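Local coordinates for protein beta-mannosidase (Trichoderma harzianum, PDB 4CVU) that probably hydrolyses terminal beta-linked mannose residues from the non-reducing ends of mannosides, as a fungal glycoside hydrolase of family 2, at residues Pro251-Pro265 with Gln294-Ala307. Numbering follows the deposited sequence. Where two conformers were deposited one is given.
With CD (cadmium ion), chain X; CD (cadmium ion), chain B; NAG (2-acetamido-2-deoxy-beta-D-glucopyranose), chain E; MAN (alpha-D-mannopyranose), chain C.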
ATOM      1  N   PRO A 251     -28.824 -31.908 -44.150  1.00 51.68           N
ATOM      2  CA  PRO A 251     -27.382 -31.733 -44.390  1.00 54.10           C
ATOM      3  C   PRO A 251     -26.803 -30.405 -43.861  1.00 52.17           C
ATOM      4  O   PRO A 251     -27.527 -29.418 -43.706  1.00 50.26           O
ATOM      5  CB  PRO A 251     -27.253 -31.813 -45.925  1.00 54.65           C
ATOM      6  CG  PRO A 251     -28.628 -31.604 -46.462  1.00 54.32           C
ATOM      7  CD  PRO A 251     -29.595 -32.028 -45.401  1.00 53.08           C
ATOM      8  N   TRP A 252     -25.504 -30.405 -43.595  1.00 52.09           N
ATOM      9  CA  TRP A 252     -24.812 -29.186 -43.145  1.00 52.73           C
ATOM     10  C   TRP A 252     -24.465 -28.327 -44.353  1.00 54.27           C
ATOM     11  O   TRP A 252     -24.074 -28.857 -45.383  1.00 56.10           O
ATOM     12  CB  TRP A 252     -23.539 -29.541 -42.375  1.00 51.51           C
ATOM     13  CG  TRP A 252     -23.800 -30.117 -41.032  1.00 50.72           C
ATOM     14  CD1 TRP A 252     -23.692 -31.426 -40.661  1.00 52.77           C
ATOM     15  CD2 TRP A 252     -24.209 -29.401 -39.868  1.00 51.01           C
ATOM     16  NE1 TRP A 252     -24.012 -31.570 -39.326  1.00 52.15           N
ATOM     17  CE2 TRP A 252     -24.344 -30.341 -38.823  1.00 51.15           C
ATOM     18  CE3 TRP A 252     -24.485 -28.054 -39.606  1.00 48.17           C
ATOM     19  CZ2 TRP A 252     -24.733 -29.973 -37.536  1.00 51.20           C
ATOM     20  CZ3 TRP A 252     -24.876 -27.695 -38.328  1.00 50.51           C
ATOM     21  CH2 TRP A 252     -24.999 -28.644 -37.310  1.00 49.82           C
ATOM     22  N   VAL A 253     -24.651 -27.016 -44.249  1.00 50.76           N
ATOM     23  CA  VAL A 253     -24.129 -26.099 -45.245  1.00 49.30           C
ATOM     24  C   VAL A 253     -23.004 -25.328 -44.578  1.00 50.93           C
ATOM     25  O   VAL A 253     -23.191 -24.785 -43.477  1.00 51.20           O
ATOM     26  CB  VAL A 253     -25.183 -25.113 -45.764  1.00 50.41           C
ATOM     27  CG1 VAL A 253     -24.578 -24.200 -46.834  1.00 52.10           C
ATOM     28  CG2 VAL A 253     -26.396 -25.845 -46.318  1.00 50.80           C
ATOM     29  N   VAL A 254     -21.832 -25.342 -45.205  1.00 48.74           N
ATOM     30  CA  VAL A 254     -20.693 -24.539 -44.802  1.00 47.54           C
ATOM     31  C   VAL A 254     -20.562 -23.363 -45.764  1.00 49.92           C
ATOM     32  O   VAL A 254     -20.285 -23.555 -46.930  1.00 50.54           O
ATOM     33  CB  VAL A 254     -19.406 -25.360 -44.843  1.00 48.73           C
ATOM     34  CG1 VAL A 254     -18.195 -24.512 -44.448  1.00 47.69           C
ATOM     35  CG2 VAL A 254     -19.532 -26.588 -43.941  1.00 47.80           C
ATOM     36  N   ASN A 255     -20.791 -22.149 -45.271  1.00 48.91           N
ATOM     37  CA  ASN A 255     -20.684 -20.945 -46.063  1.00 49.81           C
ATOM     38  C   ASN A 255     -19.459 -20.139 -45.639  1.00 49.78           C
ATOM     39  O   ASN A 255     -19.260 -19.915 -44.460  1.00 47.99           O
ATOM     40  CB  ASN A 255     -21.950 -20.109 -45.875  1.00 52.26           C
ATOM     41  CG  ASN A 255     -22.073 -18.978 -46.880  1.00 53.90           C
ATOM     42  OD1 ASN A 255     -21.443 -18.981 -47.939  1.00 53.04           O
ATOM     43  ND2 ASN A 255     -22.905 -18.000 -46.540  1.00 55.94           N
ATOM     44  N   ALA A 256     -18.650 -19.711 -46.594  1.00 47.56           N
ATOM     45  CA  ALA A 256     -17.411 -19.030 -46.300  1.00 46.29           C
ATOM     46  C   ALA A 256     -17.358 -17.740 -47.074  1.00 47.92           C
ATOM     47  O   ALA A 256     -17.362 -17.757 -48.277  1.00 49.25           O
ATOM     48  CB  ALA A 256     -16.225 -19.899 -46.663  1.00 47.91           C
ATOM     49  N   SER A 257     -17.290 -16.617 -46.370  1.00 46.66           N
ATOM     50  CA  SER A 257     -17.239 -15.297 -46.973  1.00 46.12           C
ATOM     51  C   SER A 257     -15.989 -14.570 -46.455  1.00 48.33           C
ATOM     52  O   SER A 257     -15.810 -14.381 -45.228  1.00 44.56           O
ATOM     53  CB  SER A 257     -18.525 -14.531 -46.643  1.00 46.32           C
ATOM     54  OG  SER A 257     -18.570 -13.300 -47.334  1.00 44.70           O
ATOM     55  N   LEU A 258     -15.114 -14.184 -47.370  1.00 47.13           N
ATOM     56  CA  LEU A 258     -13.795 -13.643 -46.997  1.00 48.46           C
ATOM     57  C   LEU A 258     -13.611 -12.180 -47.401  1.00 49.00           C
ATOM     58  O   LEU A 258     -13.756 -11.853 -48.584  1.00 49.06           O
ATOM     59  CB  LEU A 258     -12.702 -14.457 -47.676  1.00 49.52           C
ATOM     60  CG  LEU A 258     -12.273 -15.780 -47.032  1.00 49.89           C
ATOM     61  CD1 LEU A 258     -13.306 -16.881 -47.191  1.00 49.19           C
ATOM     62  CD2 LEU A 258     -10.944 -16.215 -47.668  1.00 52.31           C
ATOM     63  N   ASP A 259     -13.263 -11.323 -46.431  1.00 46.39           N
ATOM     64  CA  ASP A 259     -12.895  -9.933 -46.691  1.00 46.63           C
ATOM     65  C   ASP A 259     -11.374  -9.831 -46.884  1.00 48.33           C
ATOM     66  O   ASP A 259     -10.629 -10.564 -46.248  1.00 48.32           O
ATOM     67  CB  ASP A 259     -13.345  -9.024 -45.538  1.00 45.51           C
ATOM     68  CG  ASP A 259     -14.848  -9.104 -45.284  1.00 45.71           C
ATOM     69  OD1 ASP A 259     -15.592  -9.208 -46.268  1.00 44.03           O
ATOM     70  OD2 ASP A 259     -15.284  -9.088 -44.099  1.00 44.47           O
ATOM     71  N   PHE A 260     -10.924  -8.929 -47.761  1.00 49.56           N
ATOM     72  CA  PHE A 260      -9.498  -8.850 -48.128  1.00 50.13           C
ATOM     73  C   PHE A 260      -9.071  -7.474 -48.675  1.00 50.85           C
ATOM     74  O   PHE A 260      -9.901  -6.622 -48.966  1.00 50.90           O
ATOM     75  CB  PHE A 260      -9.166  -9.953 -49.151  1.00 52.34           C
ATOM     76  CG  PHE A 260      -9.985  -9.870 -50.433  1.00 52.01           C
ATOM     77  CD1 PHE A 260      -9.579  -9.070 -51.492  1.00 53.97           C
ATOM     78  CD2 PHE A 260     -11.180 -10.566 -50.557  1.00 51.95           C
ATOM     79  CE1 PHE A 260     -10.354  -8.969 -52.659  1.00 54.55           C
ATOM     80  CE2 PHE A 260     -11.955 -10.466 -51.707  1.00 53.89           C
ATOM     81  CZ  PHE A 260     -11.549  -9.668 -52.761  1.00 53.28           C
ATOM     82  N   LEU A 261      -7.762  -7.265 -48.754  1.00 51.66           N
ATOM     83  CA  LEU A 261      -7.159  -6.224 -49.582  1.00 57.82           C
ATOM     84  C   LEU A 261      -6.217  -6.936 -50.610  1.00 56.44           C
ATOM     85  O   LEU A 261      -5.730  -7.999 -50.301  1.00 57.55           O
ATOM     86  CB  LEU A 261      -6.348  -5.266 -48.697  1.00 56.82           C
ATOM     87  CG  LEU A 261      -7.011  -4.648 -47.459  1.00 57.72           C
ATOM     88  CD1 LEU A 261      -5.971  -4.131 -46.472  1.00 57.88           C
ATOM     89  CD2 LEU A 261      -7.991  -3.537 -47.806  1.00 59.26           C
ATOM     90  N   GLY A 262      -5.970  -6.457 -51.834  1.00 64.06           N
ATOM     91  CA  GLY A 262      -6.737  -5.490 -52.597  1.00 63.76           C
ATOM     92  C   GLY A 262      -7.458  -6.119 -53.813  1.00 62.77           C
ATOM     93  O   GLY A 262      -8.688  -6.249 -53.802  1.00 61.63           O
ATOM     94  N   THR A 263      -6.734  -6.513 -54.868  1.00 64.09           N
ATOM     95  CA  THR A 263      -7.403  -6.831 -56.176  1.00 63.81           C
ATOM     96  C   THR A 263      -7.569  -8.327 -56.521  1.00 60.66           C
ATOM     97  O   THR A 263      -6.606  -9.004 -56.869  1.00 61.28           O
ATOM     98  CB  THR A 263      -6.689  -6.161 -57.367  1.00 64.28           C
ATOM     99  OG1 THR A 263      -6.496  -4.770 -57.105  1.00 65.39           O
ATOM    100  CG2 THR A 263      -7.510  -6.307 -58.638  1.00 67.55           C
ATOM    101  N   LEU A 264      -8.797  -8.830 -56.434  1.00 58.20           N
ATOM    102  CA  LEU A 264      -9.101 -10.212 -56.799  1.00 59.35           C
ATOM    103  C   LEU A 264      -9.641 -10.239 -58.237  1.00 63.23           C
ATOM    104  O   LEU A 264     -10.690  -9.640 -58.506  1.00 59.66           O
ATOM    105  CB  LEU A 264     -10.163 -10.825 -55.873  1.00 58.87           C
ATOM    106  CG  LEU A 264     -10.655 -12.248 -56.206  1.00 58.56           C
ATOM    107  CD1 LEU A 264      -9.503 -13.240 -56.227  1.00 58.77           C
ATOM    108  CD2 LEU A 264     -11.743 -12.729 -55.256  1.00 57.19           C
ATOM    109  N   PRO A 265      -8.947 -10.941 -59.152  1.00 65.25           N
ATOM    110  CA  PRO A 265      -9.458 -10.962 -60.541  1.00 69.52           C
ATOM    111  C   PRO A 265     -10.823 -11.642 -60.703  1.00 68.44           C
ATOM    112  O   PRO A 265     -11.236 -12.452 -59.870  1.00 65.73           O
ATOM    113  CB  PRO A 265      -8.374 -11.736 -61.307  1.00 70.00           C
ATOM    114  CG  PRO A 265      -7.140 -11.618 -60.462  1.00 70.22           C
ATOM    115  CD  PRO A 265      -7.630 -11.596 -59.048  1.00 66.20           C
ATOM    116  N   GLN A 294     -18.411 -12.556 -55.877  1.00 56.13           N
ATOM    117  CA  GLN A 294     -17.345 -11.654 -55.491  1.00 57.88           C
ATOM    118  C   GLN A 294     -17.677 -10.184 -55.750  1.00 58.16           C
ATOM    119  O   GLN A 294     -18.514  -9.846 -56.589  1.00 60.22           O
ATOM    120  CB  GLN A 294     -16.023 -12.025 -56.168  1.00 59.70           C
ATOM    121  CG  GLN A 294     -15.968 -11.807 -57.679  1.00 60.76           C
ATOM    122  CD  GLN A 294     -14.687 -12.372 -58.304  1.00 62.96           C
ATOM    123  OE1 GLN A 294     -14.701 -13.450 -58.903  1.00 62.44           O
ATOM    124  NE2 GLN A 294     -13.569 -11.643 -58.154  1.00 63.74           N
ATOM    125  N   SER A 295     -17.013  -9.322 -54.993  1.00 56.68           N
ATOM    126  CA  SER A 295     -17.094  -7.886 -55.159  1.00 55.80           C
ATOM    127  C   SER A 295     -15.696  -7.313 -54.913  1.00 54.47           C
ATOM    128  O   SER A 295     -14.727  -8.049 -54.864  1.00 56.00           O
ATOM    129  CB  SER A 295     -18.181  -7.271 -54.249  1.00 57.23           C
ATOM    130  OG  SER A 295     -18.008  -7.588 -52.873  1.00 56.81           O
ATOM    131  N   ASP A 296     -15.584  -6.004 -54.785  1.00 56.43           N
ATOM    132  CA  ASP A 296     -14.282  -5.340 -54.660  1.00 58.30           C
ATOM    133  C   ASP A 296     -13.367  -5.911 -53.555  1.00 58.76           C
ATOM    134  O   ASP A 296     -12.177  -6.144 -53.789  1.00 58.80           O
ATOM    135  CB  ASP A 296     -14.511  -3.852 -54.393  1.00 59.45           C
ATOM    136  CG  ASP A 296     -13.261  -3.036 -54.550  1.00 60.10           C
ATOM    137  OD1 ASP A 296     -12.716  -3.050 -55.649  1.00 61.03           O
ATOM    138  OD2 ASP A 296     -12.809  -2.388 -53.583  1.00 63.26           O
ATOM    139  N   MET A 297     -13.929  -6.111 -52.367  0.50 57.66           N
ATOM    140  CA  MET A 297     -13.170  -6.584 -51.205  0.50 57.87           C
ATOM    141  C   MET A 297     -13.684  -7.859 -50.546  0.50 55.80           C
ATOM    142  O   MET A 297     -13.322  -8.161 -49.437  0.50 55.23           O
ATOM    143  CB  MET A 297     -13.050  -5.476 -50.164  0.50 59.21           C
ATOM    144  CG  MET A 297     -14.319  -5.227 -49.363  0.50 60.95           C
ATOM    145  SD  MET A 297     -14.125  -4.063 -48.005  0.50 65.16           S
ATOM    146  CE  MET A 297     -13.821  -2.552 -48.899  0.50 64.68           C
ATOM    147  N   THR A 298     -14.505  -8.610 -51.236  1.00 53.95           N
ATOM    148  CA  THR A 298     -15.062  -9.815 -50.646  1.00 53.47           C
ATOM    149  C   THR A 298     -15.286 -10.926 -51.652  1.00 55.28           C
ATOM    150  O   THR A 298     -15.600 -10.671 -52.815  1.00 54.59           O
ATOM    151  CB  THR A 298     -16.366  -9.513 -49.888  1.00 53.69           C
ATOM    152  OG1 THR A 298     -16.096  -8.548 -48.850  1.00 51.12           O
ATOM    153  CG2 THR A 298     -16.934 -10.780 -49.251  1.00 52.75           C
ATOM    154  N   VAL A 299     -15.086 -12.158 -51.193  1.00 54.18           N
ATOM    155  CA  VAL A 299     -15.357 -13.337 -52.004  1.00 53.83           C
ATOM    156  C   VAL A 299     -16.036 -14.391 -51.121  1.00 53.93           C
ATOM    157  O   VAL A 299     -15.630 -14.616 -49.961  1.00 53.31           O
ATOM    158  CB  VAL A 299     -14.087 -13.878 -52.680  1.00 54.03           C
ATOM    159  CG1 VAL A 299     -13.088 -14.374 -51.662  1.00 53.85           C
ATOM    160  CG2 VAL A 299     -14.437 -14.983 -53.684  1.00 55.75           C
ATOM    161  N   THR A 300     -17.084 -15.010 -51.664  1.00 51.71           N
ATOM    162  CA  THR A 300     -17.951 -15.909 -50.917  1.00 51.38           C
ATOM    163  C   THR A 300     -18.289 -17.169 -51.700  1.00 52.97           C
ATOM    164  O   THR A 300     -18.510 -17.114 -52.919  1.00 54.40           O
ATOM    165  CB  THR A 300     -19.285 -15.202 -50.597  1.00 52.13           C
ATOM    166  OG1 THR A 300     -19.028 -13.923 -49.997  1.00 51.87           O
ATOM    167  CG2 THR A 300     -20.145 -16.038 -49.673  1.00 51.74           C
ATOM    168  N   GLY A 301     -18.354 -18.296 -51.007  1.00 52.65           N
ATOM    169  CA  GLY A 301     -18.869 -19.542 -51.593  1.00 53.66           C
ATOM    170  C   GLY A 301     -19.361 -20.491 -50.523  1.00 53.96           C
ATOM    171  O   GLY A 301     -19.107 -20.279 -49.322  1.00 51.79           O
ATOM    172  N   SER A 302     -20.066 -21.546 -50.938  1.00 54.28           N
ATOM    173  CA  SER A 302     -20.580 -22.529 -49.990  1.00 54.20           C
ATOM    174  C   SER A 302     -20.427 -23.960 -50.459  1.00 57.12           C
ATOM    175  O   SER A 302     -20.132 -24.222 -51.626  1.00 60.19           O
ATOM    176  CB  SER A 302     -22.045 -22.257 -49.659  1.00 53.35           C
ATOM    177  OG  SER A 302     -22.904 -22.761 -50.640  1.00 54.16           O
ATOM    178  N   VAL A 303     -20.646 -24.886 -49.536  1.00 54.16           N
ATOM    179  CA  VAL A 303     -20.633 -26.313 -49.849  1.00 57.13           C
ATOM    180  C   VAL A 303     -21.549 -27.054 -48.897  1.00 56.39           C
ATOM    181  O   VAL A 303     -21.704 -26.654 -47.742  1.00 54.64           O
ATOM    182  CB  VAL A 303     -19.209 -26.904 -49.782  1.00 58.70           C
ATOM    183  CG1 VAL A 303     -18.635 -26.860 -48.393  1.00 57.76           C
ATOM    184  CG2 VAL A 303     -19.199 -28.338 -50.295  1.00 62.22           C
ATOM    185  N   THR A 304     -22.173 -28.120 -49.373  1.00 54.10           N
ATOM    186  CA  THR A 304     -23.117 -28.879 -48.548  1.00 56.60           C
ATOM    187  C   THR A 304     -22.509 -30.236 -48.209  1.00 56.20           C
ATOM    188  O   THR A 304     -21.894 -30.837 -49.059  1.00 57.73           O
ATOM    189  CB  THR A 304     -24.471 -28.989 -49.270  1.00 56.32           C
ATOM    190  OG1 THR A 304     -24.914 -27.665 -49.539  1.00 55.67           O
ATOM    191  CG2 THR A 304     -25.539 -29.711 -48.433  1.00 56.34           C
ATOM    192  N   ILE A 305     -22.677 -30.688 -46.965  1.00 55.81           N
ATOM    193  CA  ILE A 305     -22.082 -31.939 -46.455  1.00 59.13           C
ATOM    194  C   ILE A 305     -23.135 -32.860 -45.821  1.00 60.78           C
ATOM    195  O   ILE A 305     -24.043 -32.387 -45.135  1.00 59.07           O
ATOM    196  CB  ILE A 305     -20.972 -31.649 -45.435  1.00 58.40           C
ATOM    197  CG1 ILE A 305     -19.903 -30.734 -46.045  1.00 58.77           C
ATOM    198  CG2 ILE A 305     -20.344 -32.942 -44.941  1.00 60.43           C
ATOM    199  CD1 ILE A 305     -18.811 -30.284 -45.076  1.00 56.98           C
ATOM    200  N   ASP A 306     -23.000 -34.163 -46.045  1.00 65.29           N
ATOM    201  CA  ASP A 306     -23.998 -35.104 -45.578  1.00 67.94           C
ATOM    202  C   ASP A 306     -24.097 -35.022 -44.063  1.00 64.07           C
ATOM    203  O   ASP A 306     -23.082 -34.997 -43.369  1.00 60.17           O
ATOM    204  CB  ASP A 306     -23.612 -36.523 -45.998  1.00 73.42           C
ATOM    205  CG  ASP A 306     -24.694 -37.534 -45.722  1.00 81.09           C
ATOM    206  OD1 ASP A 306     -25.588 -37.250 -44.875  1.00 83.75           O
ATOM    207  OD2 ASP A 306     -24.630 -38.622 -46.370  1.00 80.82           O
ATOM    208  N   ALA A 307     -25.333 -34.998 -43.581  1.00 61.66           N
ATOM    209  CA  ALA A 307     -25.624 -34.944 -42.147  1.00 62.96           C
ATOM    210  C   ALA A 307     -24.871 -36.000 -41.342  1.00 63.46           C
ATOM    211  O   ALA A 307     -24.591 -35.809 -40.172  1.00 64.95           O
ATOM    212  CB  ALA A 307     -27.119 -35.082 -41.914  1.00 61.54           C
TER
HETATM  213 CD    CD X1019     -10.218  -2.666 -55.604  1.00 80.98          CD
HETATM  214 CD    CD B1023     -26.212 -39.616 -44.964  1.00 44.00          CD
HETATM  215  C1  NAG E   1     -23.158 -16.808 -47.322  1.00 44.25           C
HETATM  216  C2  NAG E   1     -24.564 -16.737 -47.915  1.00 47.11           C
HETATM  217  C3  NAG E   1     -24.722 -15.447 -48.693  1.00 45.11           C
HETATM  218  C4  NAG E   1     -24.425 -14.243 -47.778  1.00 45.28           C
HETATM  219  C5  NAG E   1     -23.063 -14.439 -47.114  1.00 44.71           C
HETATM  220  C6  NAG E   1     -22.700 -13.409 -46.048  1.00 43.59           C
HETATM  221  C7  NAG E   1     -25.609 -18.891 -48.431  1.00 49.87           C
HETATM  222  C8  NAG E   1     -25.709 -20.040 -49.394  1.00 51.11           C
HETATM  223  N2  NAG E   1     -24.777 -17.911 -48.755  1.00 49.57           N
HETATM  224  O3  NAG E   1     -26.044 -15.391 -49.168  1.00 47.49           O
HETATM  225  O4  NAG E   1     -24.396 -13.050 -48.536  1.00 43.94           O
HETATM  226  O5  NAG E   1     -22.990 -15.691 -46.483  1.00 44.15           O
HETATM  227  O6  NAG E   1     -21.345 -13.631 -45.691  1.00 42.67           O
HETATM  228  O7  NAG E   1     -26.292 -18.898 -47.410  1.00 51.90           O
HETATM  229  C1  MAN C  10     -20.233  -4.329 -46.675  1.00 50.39           C
HETATM  230  C2  MAN C  10     -19.142  -3.582 -47.410  1.00 51.78           C
HETATM  231  C3  MAN C  10     -18.582  -4.469 -48.514  1.00 50.69           C
HETATM  232  C4  MAN C  10     -18.221  -5.865 -47.973  1.00 51.01           C
HETATM  233  C5  MAN C  10     -19.303  -6.450 -47.078  1.00 49.76           C
HETATM  234  C6  MAN C  10     -18.833  -7.735 -46.405  1.00 51.99           C
HETATM  235  O2  MAN C  10     -18.091  -3.266 -46.506  1.00 52.06           O
HETATM  236  O3  MAN C  10     -17.416  -3.864 -49.037  1.00 51.20           O
HETATM  237  O4  MAN C  10     -18.057  -6.788 -49.032  1.00 48.92           O
HETATM  238  O5  MAN C  10     -19.706  -5.530 -46.123  1.00 46.86           O
HETATM  239  O6  MAN C  10     -17.658  -7.551 -45.648  1.00 53.40           O
HETATM  240  O   HOH W   1     -23.573 -34.366 -38.235  1.00 47.59           O
HETATM  241  O   HOH W   2      -7.743  -2.556 -55.611  1.00 45.44           O
HETATM  242  O   HOH W   3     -13.674  -9.151 -57.064  1.00 62.89           O
HETATM  243  O   HOH W   4     -27.138 -40.116 -42.788  1.00 58.33           O
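Trp252 and Ile305 exchange reciprocal backbone hydrogen bonds, as do Val254 and Val303, Ala256 and Gly301, and Leu258 and Val299, pairing strands 252-261 and 298-305 antiparallel with their axes 4.6 Å apart. Phe260 N to Met297 O, bent to 144° at the hydrogen, adds a one-way bond; Trp252 N to Ile305 O is about as bent.

Polar side chains dominate the face of Asn255, Ser257 and Asp259. Ser257 OG and Thr300 OG1 share a hydrogen bond of 2.8 Å. Thr298 OG1 lies alongside the carboxylate of Asp259 and gives its proton to OD1 on the anti side, at 2.7 Å. A mannose bridges this pair, its O4 donating to Thr298 OG1 and its O6 to Asp259 OD1. The sugar belongs to an N-glycan whose first GlcNAc is bonded to Asn255 ND2, so the carbohydrate lies along this face from Asn255 toward Asp259.

Apolar groups fill the reverse face: Val254 CB meets Val303 CG1, and Leu264 CD2 packs against Val299 CB at 3.7 Å. With chi1 at 59°, Phe260 swings its ring over the opposing backbone, Met297 C sitting 3.3 Å above one face and Val299 CG1 4.1 Å from CE2. Replacing Phe260 by alanine is likely to strip the Met297-Thr298 peptide of its aromatic cover and open a gap beside Val299.

In this immunoglobulin-like beta sandwich, strands 227-237 and 283-294 flank the pair; strand 324-332 packs across its apolar face, while Arg473 reaches Ser257 and Asp259 on the glycan side.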